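VP4 protein (Tellina virus 1, PDB 3P06) is the serine protease of a birnavirus that probably cleaves the viral polyprotein into its final products, caught here as an intramolecular acyl-enzyme. Local coordinates at residues P119-T124 against R170-D175; S6-L11 against D111-Q116; A84-I89 against K176-P181; W103-C108 against G125-G130. One frame throughout, in Å; residues are numbered along the deposited sequence.

Contact 1. Residues P119-T124 against R170-D175; sequences PFLMVT and RQVVGD. With URE (urea), chain G; SO4 (sulfate ion), chain B.
With CG of Leu121 swung opposite its backbone N (chi1 -176°) and chi2 at 74°, the CD2 methyl of Leu121 reaches out to Val172, whose CG1 lies on the same side as its own carbonyl carbon. The two side chains cross at about a right angle, and CD2 of Leu121 lies 3.3 Å from CG1 of Val172, shorter than usual for two methyls and so to be read with caution. Val173 is rotated differently: chi1 of -58° sets CG1 opposite the carbonyl carbon, where it meets CG2 of Val123 at 4.1 Å, again nearly perpendicular. Pro119 instead lies alongside Val173, CG of the ring 4.0 Å from CB of Val173 while CB of Pro119 sits 3.4 Å from the carbonyl O of Val173. No hydrogen bond joins the segments; the seam is apolar and largely buried, with urea lodged beside Pro119 and the residues that follow Val173. The C-terminal turn of helix 166-173 thus packs on the chain entering strand 122-123, the edge of a three-stranded parallel sheet. Leu121 and Val123 also touch Ala154 of the adjoining strand 153-155, and helix 104-111 adds Ala105 against Val123 and Ala109 against Val173.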
loop_
_atom_site.group_PDB
_atom_site.type_symbol
_atom_site.label_atom_id
_atom_site.label_comp_id
_atom_site.label_asym_id
_atom_site.label_seq_id
_atom_site.Cartn_x
_atom_site.Cartn_y
_atom_site.Cartn_z
ATOM N N PRO A 119 -0.950 -3.467 10.886
ATOM C CA PRO A 119 -2.347 -3.695 11.249
ATOM C C PRO A 119 -3.000 -4.744 10.317
ATOM O O PRO A 119 -2.618 -4.881 9.140
ATOM C CB PRO A 119 -3.029 -2.307 10.992
ATOM C CG PRO A 119 -2.196 -1.630 10.058
ATOM C CD PRO A 119 -0.741 -2.104 10.341
ATOM N N PHE A 120 -3.990 -5.452 10.828
ATOM C CA PHE A 120 -4.679 -6.418 10.004
ATOM C C PHE A 120 -5.792 -5.663 9.309
ATOM O O PHE A 120 -6.955 -5.777 9.696
ATOM C CB PHE A 120 -5.210 -7.527 10.884
ATOM C CG PHE A 120 -5.864 -8.637 10.136
ATOM C CD1 PHE A 120 -5.143 -9.418 9.259
ATOM C CD2 PHE A 120 -7.232 -8.928 10.343
ATOM C CE1 PHE A 120 -5.769 -10.459 8.541
ATOM C CE2 PHE A 120 -7.852 -9.987 9.600
ATOM C CZ PHE A 120 -7.107 -10.746 8.749
ATOM N N LEU A 121 -5.422 -4.879 8.297
ATOM C CA LEU A 121 -6.355 -4.021 7.648
ATOM C C LEU A 121 -5.653 -3.471 6.427
ATOM O O LEU A 121 -4.492 -3.055 6.512
ATOM C CB LEU A 121 -6.708 -2.860 8.577
ATOM C CG LEU A 121 -7.781 -1.879 8.076
ATOM C CD1 LEU A 121 -9.134 -2.488 8.143
ATOM C CD2 LEU A 121 -7.787 -0.550 8.838
HETATM N N MSE A 122 -6.322 -3.437 5.296
HETATM C CA MSE A 122 -5.692 -2.882 4.103
HETATM C C MSE A 122 -6.226 -1.472 3.963
HETATM O O MSE A 122 -7.353 -1.168 4.431
HETATM C CB MSE A 122 -6.081 -3.692 2.867
HETATM C CG MSE A 122 -5.580 -5.149 2.962
HETATM SE SE MSE A 122 -5.954 -5.999 1.196
HETATM C CE MSE A 122 -4.257 -5.441 0.422
ATOM N N VAL A 123 -5.457 -0.616 3.311
ATOM C CA VAL A 123 -5.913 0.763 3.198
ATOM C C VAL A 123 -5.791 1.265 1.752
ATOM O O VAL A 123 -4.791 1.011 1.117
ATOM C CB VAL A 123 -5.083 1.638 4.188
ATOM C CG1 VAL A 123 -5.340 3.132 3.947
ATOM C CG2 VAL A 123 -5.393 1.227 5.698
ATOM N N THR A 124 -6.779 1.959 1.214
ATOM C CA THR A 124 -6.626 2.505 -0.154
ATOM C C THR A 124 -7.068 3.968 -0.171
ATOM O O THR A 124 -8.078 4.328 0.469
ATOM C CB THR A 124 -7.444 1.649 -1.260
ATOM O OG1 THR A 124 -7.094 2.057 -2.602
ATOM C CG2 THR A 124 -8.930 1.843 -1.127
ATOM N N ARG A 170 -5.378 7.279 11.001
ATOM C CA ARG A 170 -4.437 6.943 12.106
ATOM C C ARG A 170 -5.078 6.204 13.283
ATOM O O ARG A 170 -4.468 5.285 13.837
ATOM C CB ARG A 170 -3.685 8.171 12.641
ATOM C CG ARG A 170 -2.819 8.766 11.589
ATOM C CD ARG A 170 -1.950 9.855 12.145
ATOM N NE ARG A 170 -1.270 10.470 11.013
ATOM C CZ ARG A 170 -1.540 11.683 10.528
ATOM N NH1 ARG A 170 -2.460 12.462 11.111
ATOM N NH2 ARG A 170 -0.839 12.119 9.478
ATOM N N GLN A 171 -6.282 6.616 13.672
ATOM C CA GLN A 171 -6.990 5.987 14.790
ATOM C C GLN A 171 -7.356 4.534 14.437
ATOM O O GLN A 171 -7.217 3.640 15.243
ATOM C CB GLN A 171 -8.248 6.789 15.158
ATOM C CG GLN A 171 -8.003 8.140 15.915
ATOM C CD GLN A 171 -7.200 7.971 17.226
ATOM O OE1 GLN A 171 -7.764 7.729 18.280
ATOM N NE2 GLN A 171 -5.873 8.115 17.141
ATOM N N VAL A 172 -7.817 4.322 13.211
ATOM C CA VAL A 172 -8.299 3.044 12.744
ATOM C C VAL A 172 -7.181 2.035 12.563
ATOM O O VAL A 172 -7.413 0.873 12.752
ATOM C CB VAL A 172 -9.040 3.244 11.406
ATOM C CG1 VAL A 172 -8.963 2.044 10.543
ATOM C CG2 VAL A 172 -10.523 3.691 11.643
ATOM N N VAL A 173 -5.972 2.446 12.178
ATOM C CA VAL A 173 -4.887 1.467 11.975
ATOM C C VAL A 173 -4.215 1.104 13.281
ATOM O O VAL A 173 -3.433 0.162 13.317
ATOM C CB VAL A 173 -3.785 1.905 10.914
ATOM C CG1 VAL A 173 -4.417 2.184 9.539
ATOM C CG2 VAL A 173 -2.948 3.090 11.381
ATOM N N GLY A 174 -4.501 1.863 14.348
ATOM C CA GLY A 174 -3.833 1.678 15.638
ATOM C C GLY A 174 -4.201 0.372 16.328
ATOM O O GLY A 174 -3.381 -0.195 17.059
ATOM N N ASP A 175 -5.411 -0.132 16.109
ATOM C CA ASP A 175 -5.875 -1.294 16.878
ATOM C C ASP A 175 -6.561 -2.313 15.985
ATOM O O ASP A 175 -7.805 -2.389 16.001
ATOM C CB ASP A 175 -6.894 -0.819 17.919
ATOM C CG ASP A 175 -7.019 -1.751 19.116
ATOM O OD1 ASP A 175 -6.114 -2.598 19.360
ATOM O OD2 ASP A 175 -8.038 -1.603 19.856
HETATM C C URE G . -2.177 -3.941 15.569
HETATM O O URE G . -2.851 -3.037 15.064
HETATM N N1 URE G . -1.617 -3.745 16.760
HETATM N N2 URE G . -1.952 -5.127 14.973
HETATM S S SO4 B . -9.125 4.009 -4.851
HETATM O O1 SO4 B . -8.602 4.616 -3.653
HETATM O O2 SO4 B . -10.017 2.924 -4.443
HETATM O O3 SO4 B . -9.864 5.034 -5.557
HETATM O O4 SO4 B . -8.151 3.521 -5.795
#

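Contact 2. Residues S6-L11 against D111-Q116; sequences SAVGVL and DTLESQ
Leu113 lies across the valines of strand 9-18 and its approach, meeting Val8 and Val10 at an oblique angle to each. With chi1 at -168° its CG is directed toward the strand, and chi2 of 54° turns the CD2 methyl into the angle between the two valines, 3.9 Å from CG1 of Val8 and 4.1 Å from CG2 of Val10. Between those contacts the same methyl rests 3.7 Å from the carbonyl O of Gly9, so a single branch of the leucine spans three consecutive residues. While CG1 of Val8 takes the leucine, CG2 of Val8 turns to the backbone of Gln116 and comes within 3.3 Å of its carbonyl O. The CB of Gln116 points away from the strand, yet the side chain bends back and leaves NE2 4.3 Å from CG2 of Val8, a looser contact at the exposed margin. The contact is van der Waals throughout; polar fastenings lie outside it: Lys31 NZ binds the carbonyl O of Leu113, and Thr118 OG1 accepts from Gly9 N. On the helix side, Val10 packs on Ala106, Ala109 and Ala110 of helix 104-111, while backbone bonds from Val8 and Val10 tie this chain to strand 21-31.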
loop_
_atom_site.group_PDB
_atom_site.type_symbol
_atom_site.label_atom_id
_atom_site.label_comp_id
_atom_site.label_asym_id
_atom_site.label_seq_id
_atom_site.Cartn_x
_atom_site.Cartn_y
_atom_site.Cartn_z
ATOM N N SER A 6 11.592 -9.135 7.570
ATOM C CA SER A 6 10.966 -8.569 8.770
ATOM C C SER A 6 10.601 -7.173 8.399
ATOM O O SER A 6 11.441 -6.456 7.935
ATOM C CB SER A 6 12.000 -8.397 9.897
ATOM O OG SER A 6 12.361 -9.657 10.333
ATOM N N ALA A 7 9.401 -6.737 8.644
ATOM C CA ALA A 7 8.980 -5.435 8.118
ATOM C C ALA A 7 7.707 -5.096 8.774
ATOM O O ALA A 7 6.881 -5.973 9.087
ATOM C CB ALA A 7 8.706 -5.535 6.597
ATOM N N VAL A 8 7.516 -3.810 8.923
ATOM C CA VAL A 8 6.276 -3.303 9.459
ATOM C C VAL A 8 5.818 -2.206 8.484
ATOM O O VAL A 8 6.645 -1.461 7.969
ATOM C CB VAL A 8 6.515 -2.810 10.916
ATOM C CG1 VAL A 8 5.398 -1.894 11.411
ATOM C CG2 VAL A 8 6.655 -4.056 11.855
ATOM N N GLY A 9 4.526 -2.154 8.208
ATOM C CA GLY A 9 3.988 -1.125 7.347
ATOM C C GLY A 9 2.497 -1.295 7.199
ATOM O O GLY A 9 1.846 -1.875 8.079
ATOM N N VAL A 10 1.936 -0.798 6.088
ATOM C CA VAL A 10 0.497 -0.870 5.918
ATOM C C VAL A 10 0.174 -1.394 4.502
ATOM O O VAL A 10 0.730 -0.885 3.492
ATOM C CB VAL A 10 -0.183 0.535 6.195
ATOM C CG1 VAL A 10 -1.680 0.506 5.818
ATOM C CG2 VAL A 10 -0.003 0.935 7.689
ATOM N N LEU A 11 -0.680 -2.421 4.459
ATOM C CA LEU A 11 -1.008 -3.088 3.232
ATOM C C LEU A 11 -1.945 -2.212 2.358
ATOM O O LEU A 11 -2.788 -1.509 2.864
ATOM C CB LEU A 11 -1.762 -4.382 3.550
ATOM C CG LEU A 11 -0.778 -5.498 3.978
ATOM C CD1 LEU A 11 -1.599 -6.628 4.511
ATOM C CD2 LEU A 11 0.063 -5.930 2.802
ATOM N N ASP A 111 3.750 5.680 7.880
ATOM C CA ASP A 111 4.743 6.663 8.441
ATOM C C ASP A 111 4.532 7.026 9.936
ATOM O O ASP A 111 5.507 7.237 10.707
ATOM C CB ASP A 111 4.793 7.946 7.641
ATOM C CG ASP A 111 6.031 8.793 8.010
ATOM O OD1 ASP A 111 7.179 8.288 7.820
ATOM O OD2 ASP A 111 5.860 9.932 8.511
ATOM N N THR A 112 3.269 7.080 10.361
ATOM C CA THR A 112 2.979 7.451 11.764
ATOM C C THR A 112 2.502 6.243 12.569
ATOM O O THR A 112 1.973 6.398 13.653
ATOM C CB THR A 112 1.951 8.614 11.846
ATOM O OG1 THR A 112 0.795 8.270 11.059
ATOM C CG2 THR A 112 2.589 9.954 11.305
ATOM N N LEU A 113 2.719 5.046 12.043
ATOM C CA LEU A 113 2.481 3.810 12.768
ATOM C C LEU A 113 3.518 3.649 13.860
ATOM O O LEU A 113 4.735 3.633 13.600
ATOM C CB LEU A 113 2.576 2.633 11.820
ATOM C CG LEU A 113 2.120 1.242 12.231
ATOM C CD1 LEU A 113 0.693 1.283 12.721
ATOM C CD2 LEU A 113 2.246 0.337 11.033
ATOM N N GLU A 114 3.061 3.570 15.097
ATOM C CA GLU A 114 4.025 3.485 16.201
ATOM C C GLU A 114 4.035 2.120 16.856
ATOM O O GLU A 114 4.809 1.889 17.783
ATOM C CB GLU A 114 3.759 4.599 17.243
ATOM C CG GLU A 114 3.697 5.997 16.619
ATOM C CD GLU A 114 5.079 6.549 16.249
ATOM O OE1 GLU A 114 5.146 7.483 15.413
ATOM O OE2 GLU A 114 6.098 6.078 16.815
ATOM N N SER A 115 3.220 1.196 16.343
ATOM C CA SER A 115 2.951 -0.055 17.064
ATOM C C SER A 115 3.998 -1.135 16.894
ATOM O O SER A 115 4.123 -2.004 17.778
ATOM C CB SER A 115 1.576 -0.609 16.740
ATOM O OG SER A 115 1.470 -0.885 15.356
ATOM N N GLN A 116 4.759 -1.116 15.799
ATOM C CA GLN A 116 5.769 -2.191 15.633
ATOM C C GLN A 116 5.116 -3.476 15.081
ATOM O O GLN A 116 5.755 -4.533 14.955
ATOM C CB GLN A 116 6.418 -2.454 16.998
ATOM C CG GLN A 116 7.391 -3.610 17.085
ATOM C CD GLN A 116 8.764 -3.190 16.597
ATOM O OE1 GLN A 116 9.484 -2.464 17.291
ATOM N NE2 GLN A 116 9.123 -3.618 15.382
#

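Contact 3. Residues A84-I89 against K176-P181; sequences ATATSI and KPWRKP. With URE (urea), chain G.
Residues 84-89 form a tight beta-hairpin turn between strands 83-84 and 88-92, closed by Thr85 N to Ser88 O, and its near side faces the irregular 176-181 loop, with the CA atoms of Thr85 and Pro181 6.3 Å apart. The hairpin holds an ST turn, in which Thr85 OG1 accepts from Thr87 N; a further hydrogen bond joins that oxygen to Ser88 OG. Against this turn lies the flat indole of Trp178, one face of the ring system spread along the backbone of Thr85 and Ala86. Ala86 N sits 3.5 Å above the ring plane, over its centre, and Thr85 C lies above the same face nearer the rim. Farther along, the CB of Ala86 makes a CH-pi contact, 3.8 Å from the centroid of the five-membered ring and 20° off its normal. The indole N-H is used elsewhere: Trp178 NE1 binds Thr118 O, which fixes the rotation of the ring. Urea N2 approaches near the ring plane at the edge; urea O accepts from Lys176 N. A water on the covered ring face bridges the segments, accepting from Ala86 N at 2.9 Å and donating to Pro181 O at 2.8 Å.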
loop_
_atom_site.group_PDB
_atom_site.type_symbol
_atom_site.label_atom_id
_atom_site.label_comp_id
_atom_site.label_asym_id
_atom_site.label_seq_id
_atom_site.Cartn_x
_atom_site.Cartn_y
_atom_site.Cartn_z
ATOM N N ALA A 84 1.795 -11.641 3.828
ATOM C CA ALA A 84 2.093 -10.732 4.939
ATOM C C ALA A 84 1.664 -11.313 6.272
ATOM O O ALA A 84 0.641 -12.054 6.344
ATOM C CB ALA A 84 1.425 -9.331 4.707
ATOM N N THR A 85 2.426 -10.983 7.321
ATOM C CA THR A 85 2.045 -11.320 8.675
ATOM C C THR A 85 2.134 -10.010 9.462
ATOM O O THR A 85 2.489 -8.983 8.880
ATOM C CB THR A 85 2.977 -12.417 9.345
ATOM O OG1 THR A 85 4.315 -11.886 9.535
ATOM C CG2 THR A 85 3.029 -13.734 8.496
ATOM N N ALA A 86 1.836 -10.047 10.762
ATOM C CA ALA A 86 2.058 -8.858 11.634
ATOM C C ALA A 86 3.489 -8.263 11.565
ATOM O O ALA A 86 3.688 -7.041 11.765
ATOM C CB ALA A 86 1.647 -9.175 13.068
ATOM N N THR A 87 4.485 -9.087 11.213
ATOM C CA THR A 87 5.871 -8.619 11.290
ATOM C C THR A 87 6.767 -9.023 10.136
ATOM O O THR A 87 7.995 -8.798 10.177
ATOM C CB THR A 87 6.597 -9.117 12.627
ATOM O OG1 THR A 87 6.653 -10.550 12.607
ATOM C CG2 THR A 87 5.851 -8.673 13.846
ATOM N N SER A 88 6.196 -9.613 9.098
ATOM C CA SER A 88 7.019 -9.969 7.947
ATOM C C SER A 88 6.251 -9.926 6.654
ATOM O O SER A 88 4.989 -10.022 6.653
ATOM C CB SER A 88 7.616 -11.382 8.168
ATOM O OG SER A 88 6.540 -12.273 8.078
ATOM N N ILE A 89 6.985 -9.806 5.548
ATOM C CA ILE A 89 6.346 -9.931 4.271
ATOM C C ILE A 89 7.161 -10.793 3.351
ATOM O O ILE A 89 8.347 -10.946 3.542
ATOM C CB ILE A 89 6.183 -8.533 3.557
ATOM C CG1 ILE A 89 7.559 -7.808 3.460
ATOM C CG2 ILE A 89 5.188 -7.728 4.328
ATOM C CD1 ILE A 89 7.490 -6.358 2.954
ATOM N N LYS A 176 -5.765 -3.068 15.206
ATOM C CA LYS A 176 -6.273 -4.083 14.251
ATOM C C LYS A 176 -5.541 -5.423 14.380
ATOM O O LYS A 176 -4.629 -5.748 13.588
ATOM C CB LYS A 176 -6.278 -3.531 12.811
ATOM C CG LYS A 176 -7.334 -2.412 12.626
ATOM C CD LYS A 176 -8.773 -2.974 12.542
ATOM C CE LYS A 176 -9.810 -1.834 12.501
ATOM N NZ LYS A 176 -9.607 -0.822 13.589
ATOM N N PRO A 177 -5.915 -6.202 15.420
ATOM C CA PRO A 177 -5.213 -7.465 15.681
ATOM C C PRO A 177 -5.447 -8.433 14.516
ATOM O O PRO A 177 -6.439 -8.322 13.794
ATOM C CB PRO A 177 -5.849 -7.988 17.003
ATOM C CG PRO A 177 -7.097 -7.192 17.189
ATOM C CD PRO A 177 -7.057 -5.973 16.334
ATOM N N TRP A 178 -4.525 -9.363 14.353
ATOM C CA TRP A 178 -4.539 -10.345 13.257
ATOM C C TRP A 178 -5.564 -11.434 13.591
ATOM O O TRP A 178 -5.380 -12.180 14.587
ATOM C CB TRP A 178 -3.101 -10.911 13.062
ATOM C CG TRP A 178 -2.354 -9.918 12.233
ATOM C CD1 TRP A 178 -2.004 -8.626 12.618
ATOM C CD2 TRP A 178 -2.016 -10.022 10.824
ATOM N NE1 TRP A 178 -1.405 -7.961 11.541
ATOM C CE2 TRP A 178 -1.427 -8.779 10.434
ATOM C CE3 TRP A 178 -2.138 -11.043 9.860
ATOM C CZ2 TRP A 178 -0.953 -8.547 9.119
ATOM C CZ3 TRP A 178 -1.699 -10.802 8.546
ATOM C CH2 TRP A 178 -1.100 -9.565 8.184
ATOM N N ARG A 179 -6.623 -11.554 12.788
ATOM C CA ARG A 179 -7.615 -12.615 13.048
ATOM C C ARG A 179 -7.148 -13.970 12.458
ATOM O O ARG A 179 -7.704 -15.016 12.757
ATOM C CB ARG A 179 -9.008 -12.235 12.520
ATOM C CG ARG A 179 -9.621 -10.947 13.114
ATOM C CD ARG A 179 -10.041 -11.141 14.559
ATOM N NE ARG A 179 -10.231 -9.853 15.225
ATOM C CZ ARG A 179 -10.642 -9.702 16.479
ATOM N NH1 ARG A 179 -10.927 -10.754 17.237
ATOM N NH2 ARG A 179 -10.763 -8.484 16.976
ATOM N N LYS A 180 -6.122 -13.957 11.626
ATOM C CA LYS A 180 -5.466 -15.216 11.258
ATOM C C LYS A 180 -3.967 -14.958 11.101
ATOM O O LYS A 180 -3.543 -13.819 11.178
ATOM C CB LYS A 180 -6.090 -15.839 9.995
ATOM C CG LYS A 180 -5.987 -14.931 8.798
ATOM C CD LYS A 180 -6.828 -15.494 7.670
ATOM C CE LYS A 180 -6.945 -14.456 6.591
ATOM N NZ LYS A 180 -7.460 -15.138 5.384
ATOM N N PRO A 181 -3.154 -16.015 10.971
ATOM C CA PRO A 181 -1.712 -15.745 11.069
ATOM C C PRO A 181 -1.088 -15.002 9.885
ATOM O O PRO A 181 -0.056 -14.345 10.040
ATOM C CB PRO A 181 -1.079 -17.175 11.223
ATOM C CG PRO A 181 -2.166 -18.146 10.881
ATOM C CD PRO A 181 -3.458 -17.429 11.257
HETATM C C URE G . -2.177 -3.941 15.569
HETATM O O URE G . -2.851 -3.037 15.064
HETATM N N1 URE G . -1.617 -3.745 16.760
HETATM N N2 URE G . -1.952 -5.127 14.973
HETATM O O HOH W 1 0.714 -12.463 11.965
#

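Contact 4. Residues W103-C108 against G125-G130; sequences WEAAAC and GAVESG
Glu104 and Val127 join the N-terminal part of helix 104-111, just after the predicted nucleophile Ser102, to the small beta hairpin of strands 127-128 and 131-132. Starting at its base, CB of Glu104 touches CG2 of Val127 at 3.9 Å. The next atom, CG, lies above the rim of the Trp103 indole, 3.7 Å from the ring plane. From there the chain runs extended (chi2 -178°) and delivers the carboxylate to the hairpin: OE1 of Glu104 accepts from Val127 N at 2.8 Å in an almost straight bond of 174°, the N-H arriving nearly along the C-O axis. The other oxygen, OE2, is held by Asn101 ND2, so the two bonds fix the carboxylate's rotation. Glu66 brings a second carboxylate close to OE1, which may raise the pKa of one of the two. Behind the glutamate, CG2 of Val127 wedges against the helix, meeting Ala105 CB and Cys108 SG at 4.1 Å each. At the backbone angles of Gly125 a CB would jam against the carbonyl O of the preceding residue, which calls for glycine. Gly125 O takes Ala105 N at 2.9 Å, the donor tilted 24° from the carbonyl plane.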
loop_
_atom_site.group_PDB
_atom_site.type_symbol
_atom_site.label_atom_id
_atom_site.label_comp_id
_atom_site.label_asym_id
_atom_site.label_seq_id
_atom_site.Cartn_x
_atom_site.Cartn_y
_atom_site.Cartn_z
ATOM N N TRP A 103 -1.849 4.384 -3.178
ATOM C CA TRP A 103 -0.928 3.848 -2.140
ATOM C C TRP A 103 -0.677 4.925 -1.060
ATOM O O TRP A 103 -0.110 4.643 -0.003
ATOM C CB TRP A 103 0.435 3.462 -2.772
ATOM C CG TRP A 103 1.026 4.597 -3.585
ATOM C CD1 TRP A 103 0.876 4.821 -4.932
ATOM C CD2 TRP A 103 1.832 5.658 -3.087
ATOM N NE1 TRP A 103 1.547 5.947 -5.292
ATOM C CE2 TRP A 103 2.122 6.500 -4.169
ATOM C CE3 TRP A 103 2.333 5.989 -1.796
ATOM C CZ2 TRP A 103 2.926 7.684 -4.031
ATOM C CZ3 TRP A 103 3.131 7.167 -1.647
ATOM C CH2 TRP A 103 3.379 8.020 -2.753
ATOM N N GLU A 104 -1.104 6.161 -1.317
ATOM C CA GLU A 104 -0.713 7.277 -0.407
ATOM C C GLU A 104 -1.318 7.203 0.984
ATOM O O GLU A 104 -0.655 7.591 1.939
ATOM C CB GLU A 104 -1.082 8.641 -1.020
ATOM C CG GLU A 104 -0.349 8.894 -2.330
ATOM C CD GLU A 104 -0.685 10.280 -2.935
ATOM O OE1 GLU A 104 -1.831 10.778 -2.706
ATOM O OE2 GLU A 104 0.205 10.869 -3.644
ATOM N N ALA A 105 -2.596 6.830 1.108
ATOM C CA ALA A 105 -3.184 6.683 2.440
ATOM C C ALA A 105 -2.412 5.622 3.269
ATOM O O ALA A 105 -2.117 5.876 4.424
ATOM C CB ALA A 105 -4.678 6.347 2.379
ATOM N N ALA A 106 -2.051 4.476 2.675
ATOM C CA ALA A 106 -1.262 3.462 3.377
ATOM C C ALA A 106 0.151 3.999 3.813
ATOM O O ALA A 106 0.616 3.757 4.933
ATOM C CB ALA A 106 -1.083 2.191 2.476
ATOM N N ALA A 107 0.812 4.698 2.904
ATOM C CA ALA A 107 2.148 5.258 3.148
ATOM C C ALA A 107 2.072 6.308 4.272
ATOM O O ALA A 107 2.973 6.366 5.128
ATOM C CB ALA A 107 2.679 5.902 1.899
ATOM N N CYS A 108 1.031 7.140 4.279
ATOM C CA CYS A 108 0.858 8.090 5.416
ATOM C C CYS A 108 0.590 7.354 6.731
ATOM O O CYS A 108 1.082 7.755 7.808
ATOM C CB CYS A 108 -0.302 9.060 5.163
ATOM S SG CYS A 108 0.093 10.213 3.817
ATOM N N GLY A 125 -6.384 4.780 -0.982
ATOM C CA GLY A 125 -6.852 6.112 -1.312
ATOM C C GLY A 125 -5.694 7.077 -1.527
ATOM O O GLY A 125 -4.595 6.855 -1.027
ATOM N N ALA A 126 -5.956 8.144 -2.270
ATOM C CA ALA A 126 -5.008 9.183 -2.537
ATOM C C ALA A 126 -5.178 10.203 -1.411
ATOM O O ALA A 126 -6.217 10.233 -0.758
ATOM C CB ALA A 126 -5.303 9.822 -3.902
ATOM N N VAL A 127 -4.169 11.023 -1.171
ATOM C CA VAL A 127 -4.226 11.984 -0.055
ATOM C C VAL A 127 -4.006 13.354 -0.606
ATOM O O VAL A 127 -3.114 13.556 -1.435
ATOM C CB VAL A 127 -3.196 11.662 1.093
ATOM C CG1 VAL A 127 -3.198 12.757 2.247
ATOM C CG2 VAL A 127 -3.445 10.239 1.667
ATOM N N GLU A 128 -4.835 14.295 -0.178
ATOM C CA GLU A 128 -4.713 15.725 -0.594
ATOM C C GLU A 128 -5.059 16.596 0.605
ATOM O O GLU A 128 -6.154 16.428 1.188
ATOM C CB GLU A 128 -5.644 16.040 -1.770
ATOM C CG GLU A 128 -7.112 15.640 -1.492
ATOM C CD GLU A 128 -7.927 16.758 -0.737
ATOM O OE1 GLU A 128 -7.672 17.983 -0.966
ATOM O OE2 GLU A 128 -8.833 16.409 0.089
ATOM N N SER A 129 -4.118 17.453 1.029
ATOM C CA SER A 129 -4.308 18.332 2.213
ATOM C C SER A 129 -4.928 17.635 3.449
ATOM O O SER A 129 -5.981 18.070 3.950
ATOM C CB SER A 129 -5.202 19.498 1.831
ATOM O OG SER A 129 -4.844 19.967 0.556
ATOM N N GLY A 130 -4.308 16.547 3.906
ATOM C CA GLY A 130 -4.746 15.846 5.112
ATOM C C GLY A 130 -6.070 15.103 5.041
ATOM O O GLY A 130 -6.622 14.660 6.073
#

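Overall arrangement
Contacts 1 and 2 each touch all the others. Val123 N bonds to Leu11 O at 2.8 Å, joining the two, and Phe120 N bonds to Lys176 O, also at 2.8 Å, joining contact 1 to contact 3; both border the urea pocket. Contact 4 is reached through Val123 CG1, 3.6 Å from Ala105 CB, and through Val10 CB, 3.6 Å from Ala106 O; contacts 2 and 3 share Ala7 N to Thr87 O. Contacts 3 and 4 stand apart, centres about 22 Å distant. Toward the predicted active site, Gly125 lies about 5 Å, and the Val123 side chain about 9 Å, from the side chain of Ser102. A sulfate, probably from the crystallisation liquor, sits by Thr124 and Lys141 NZ.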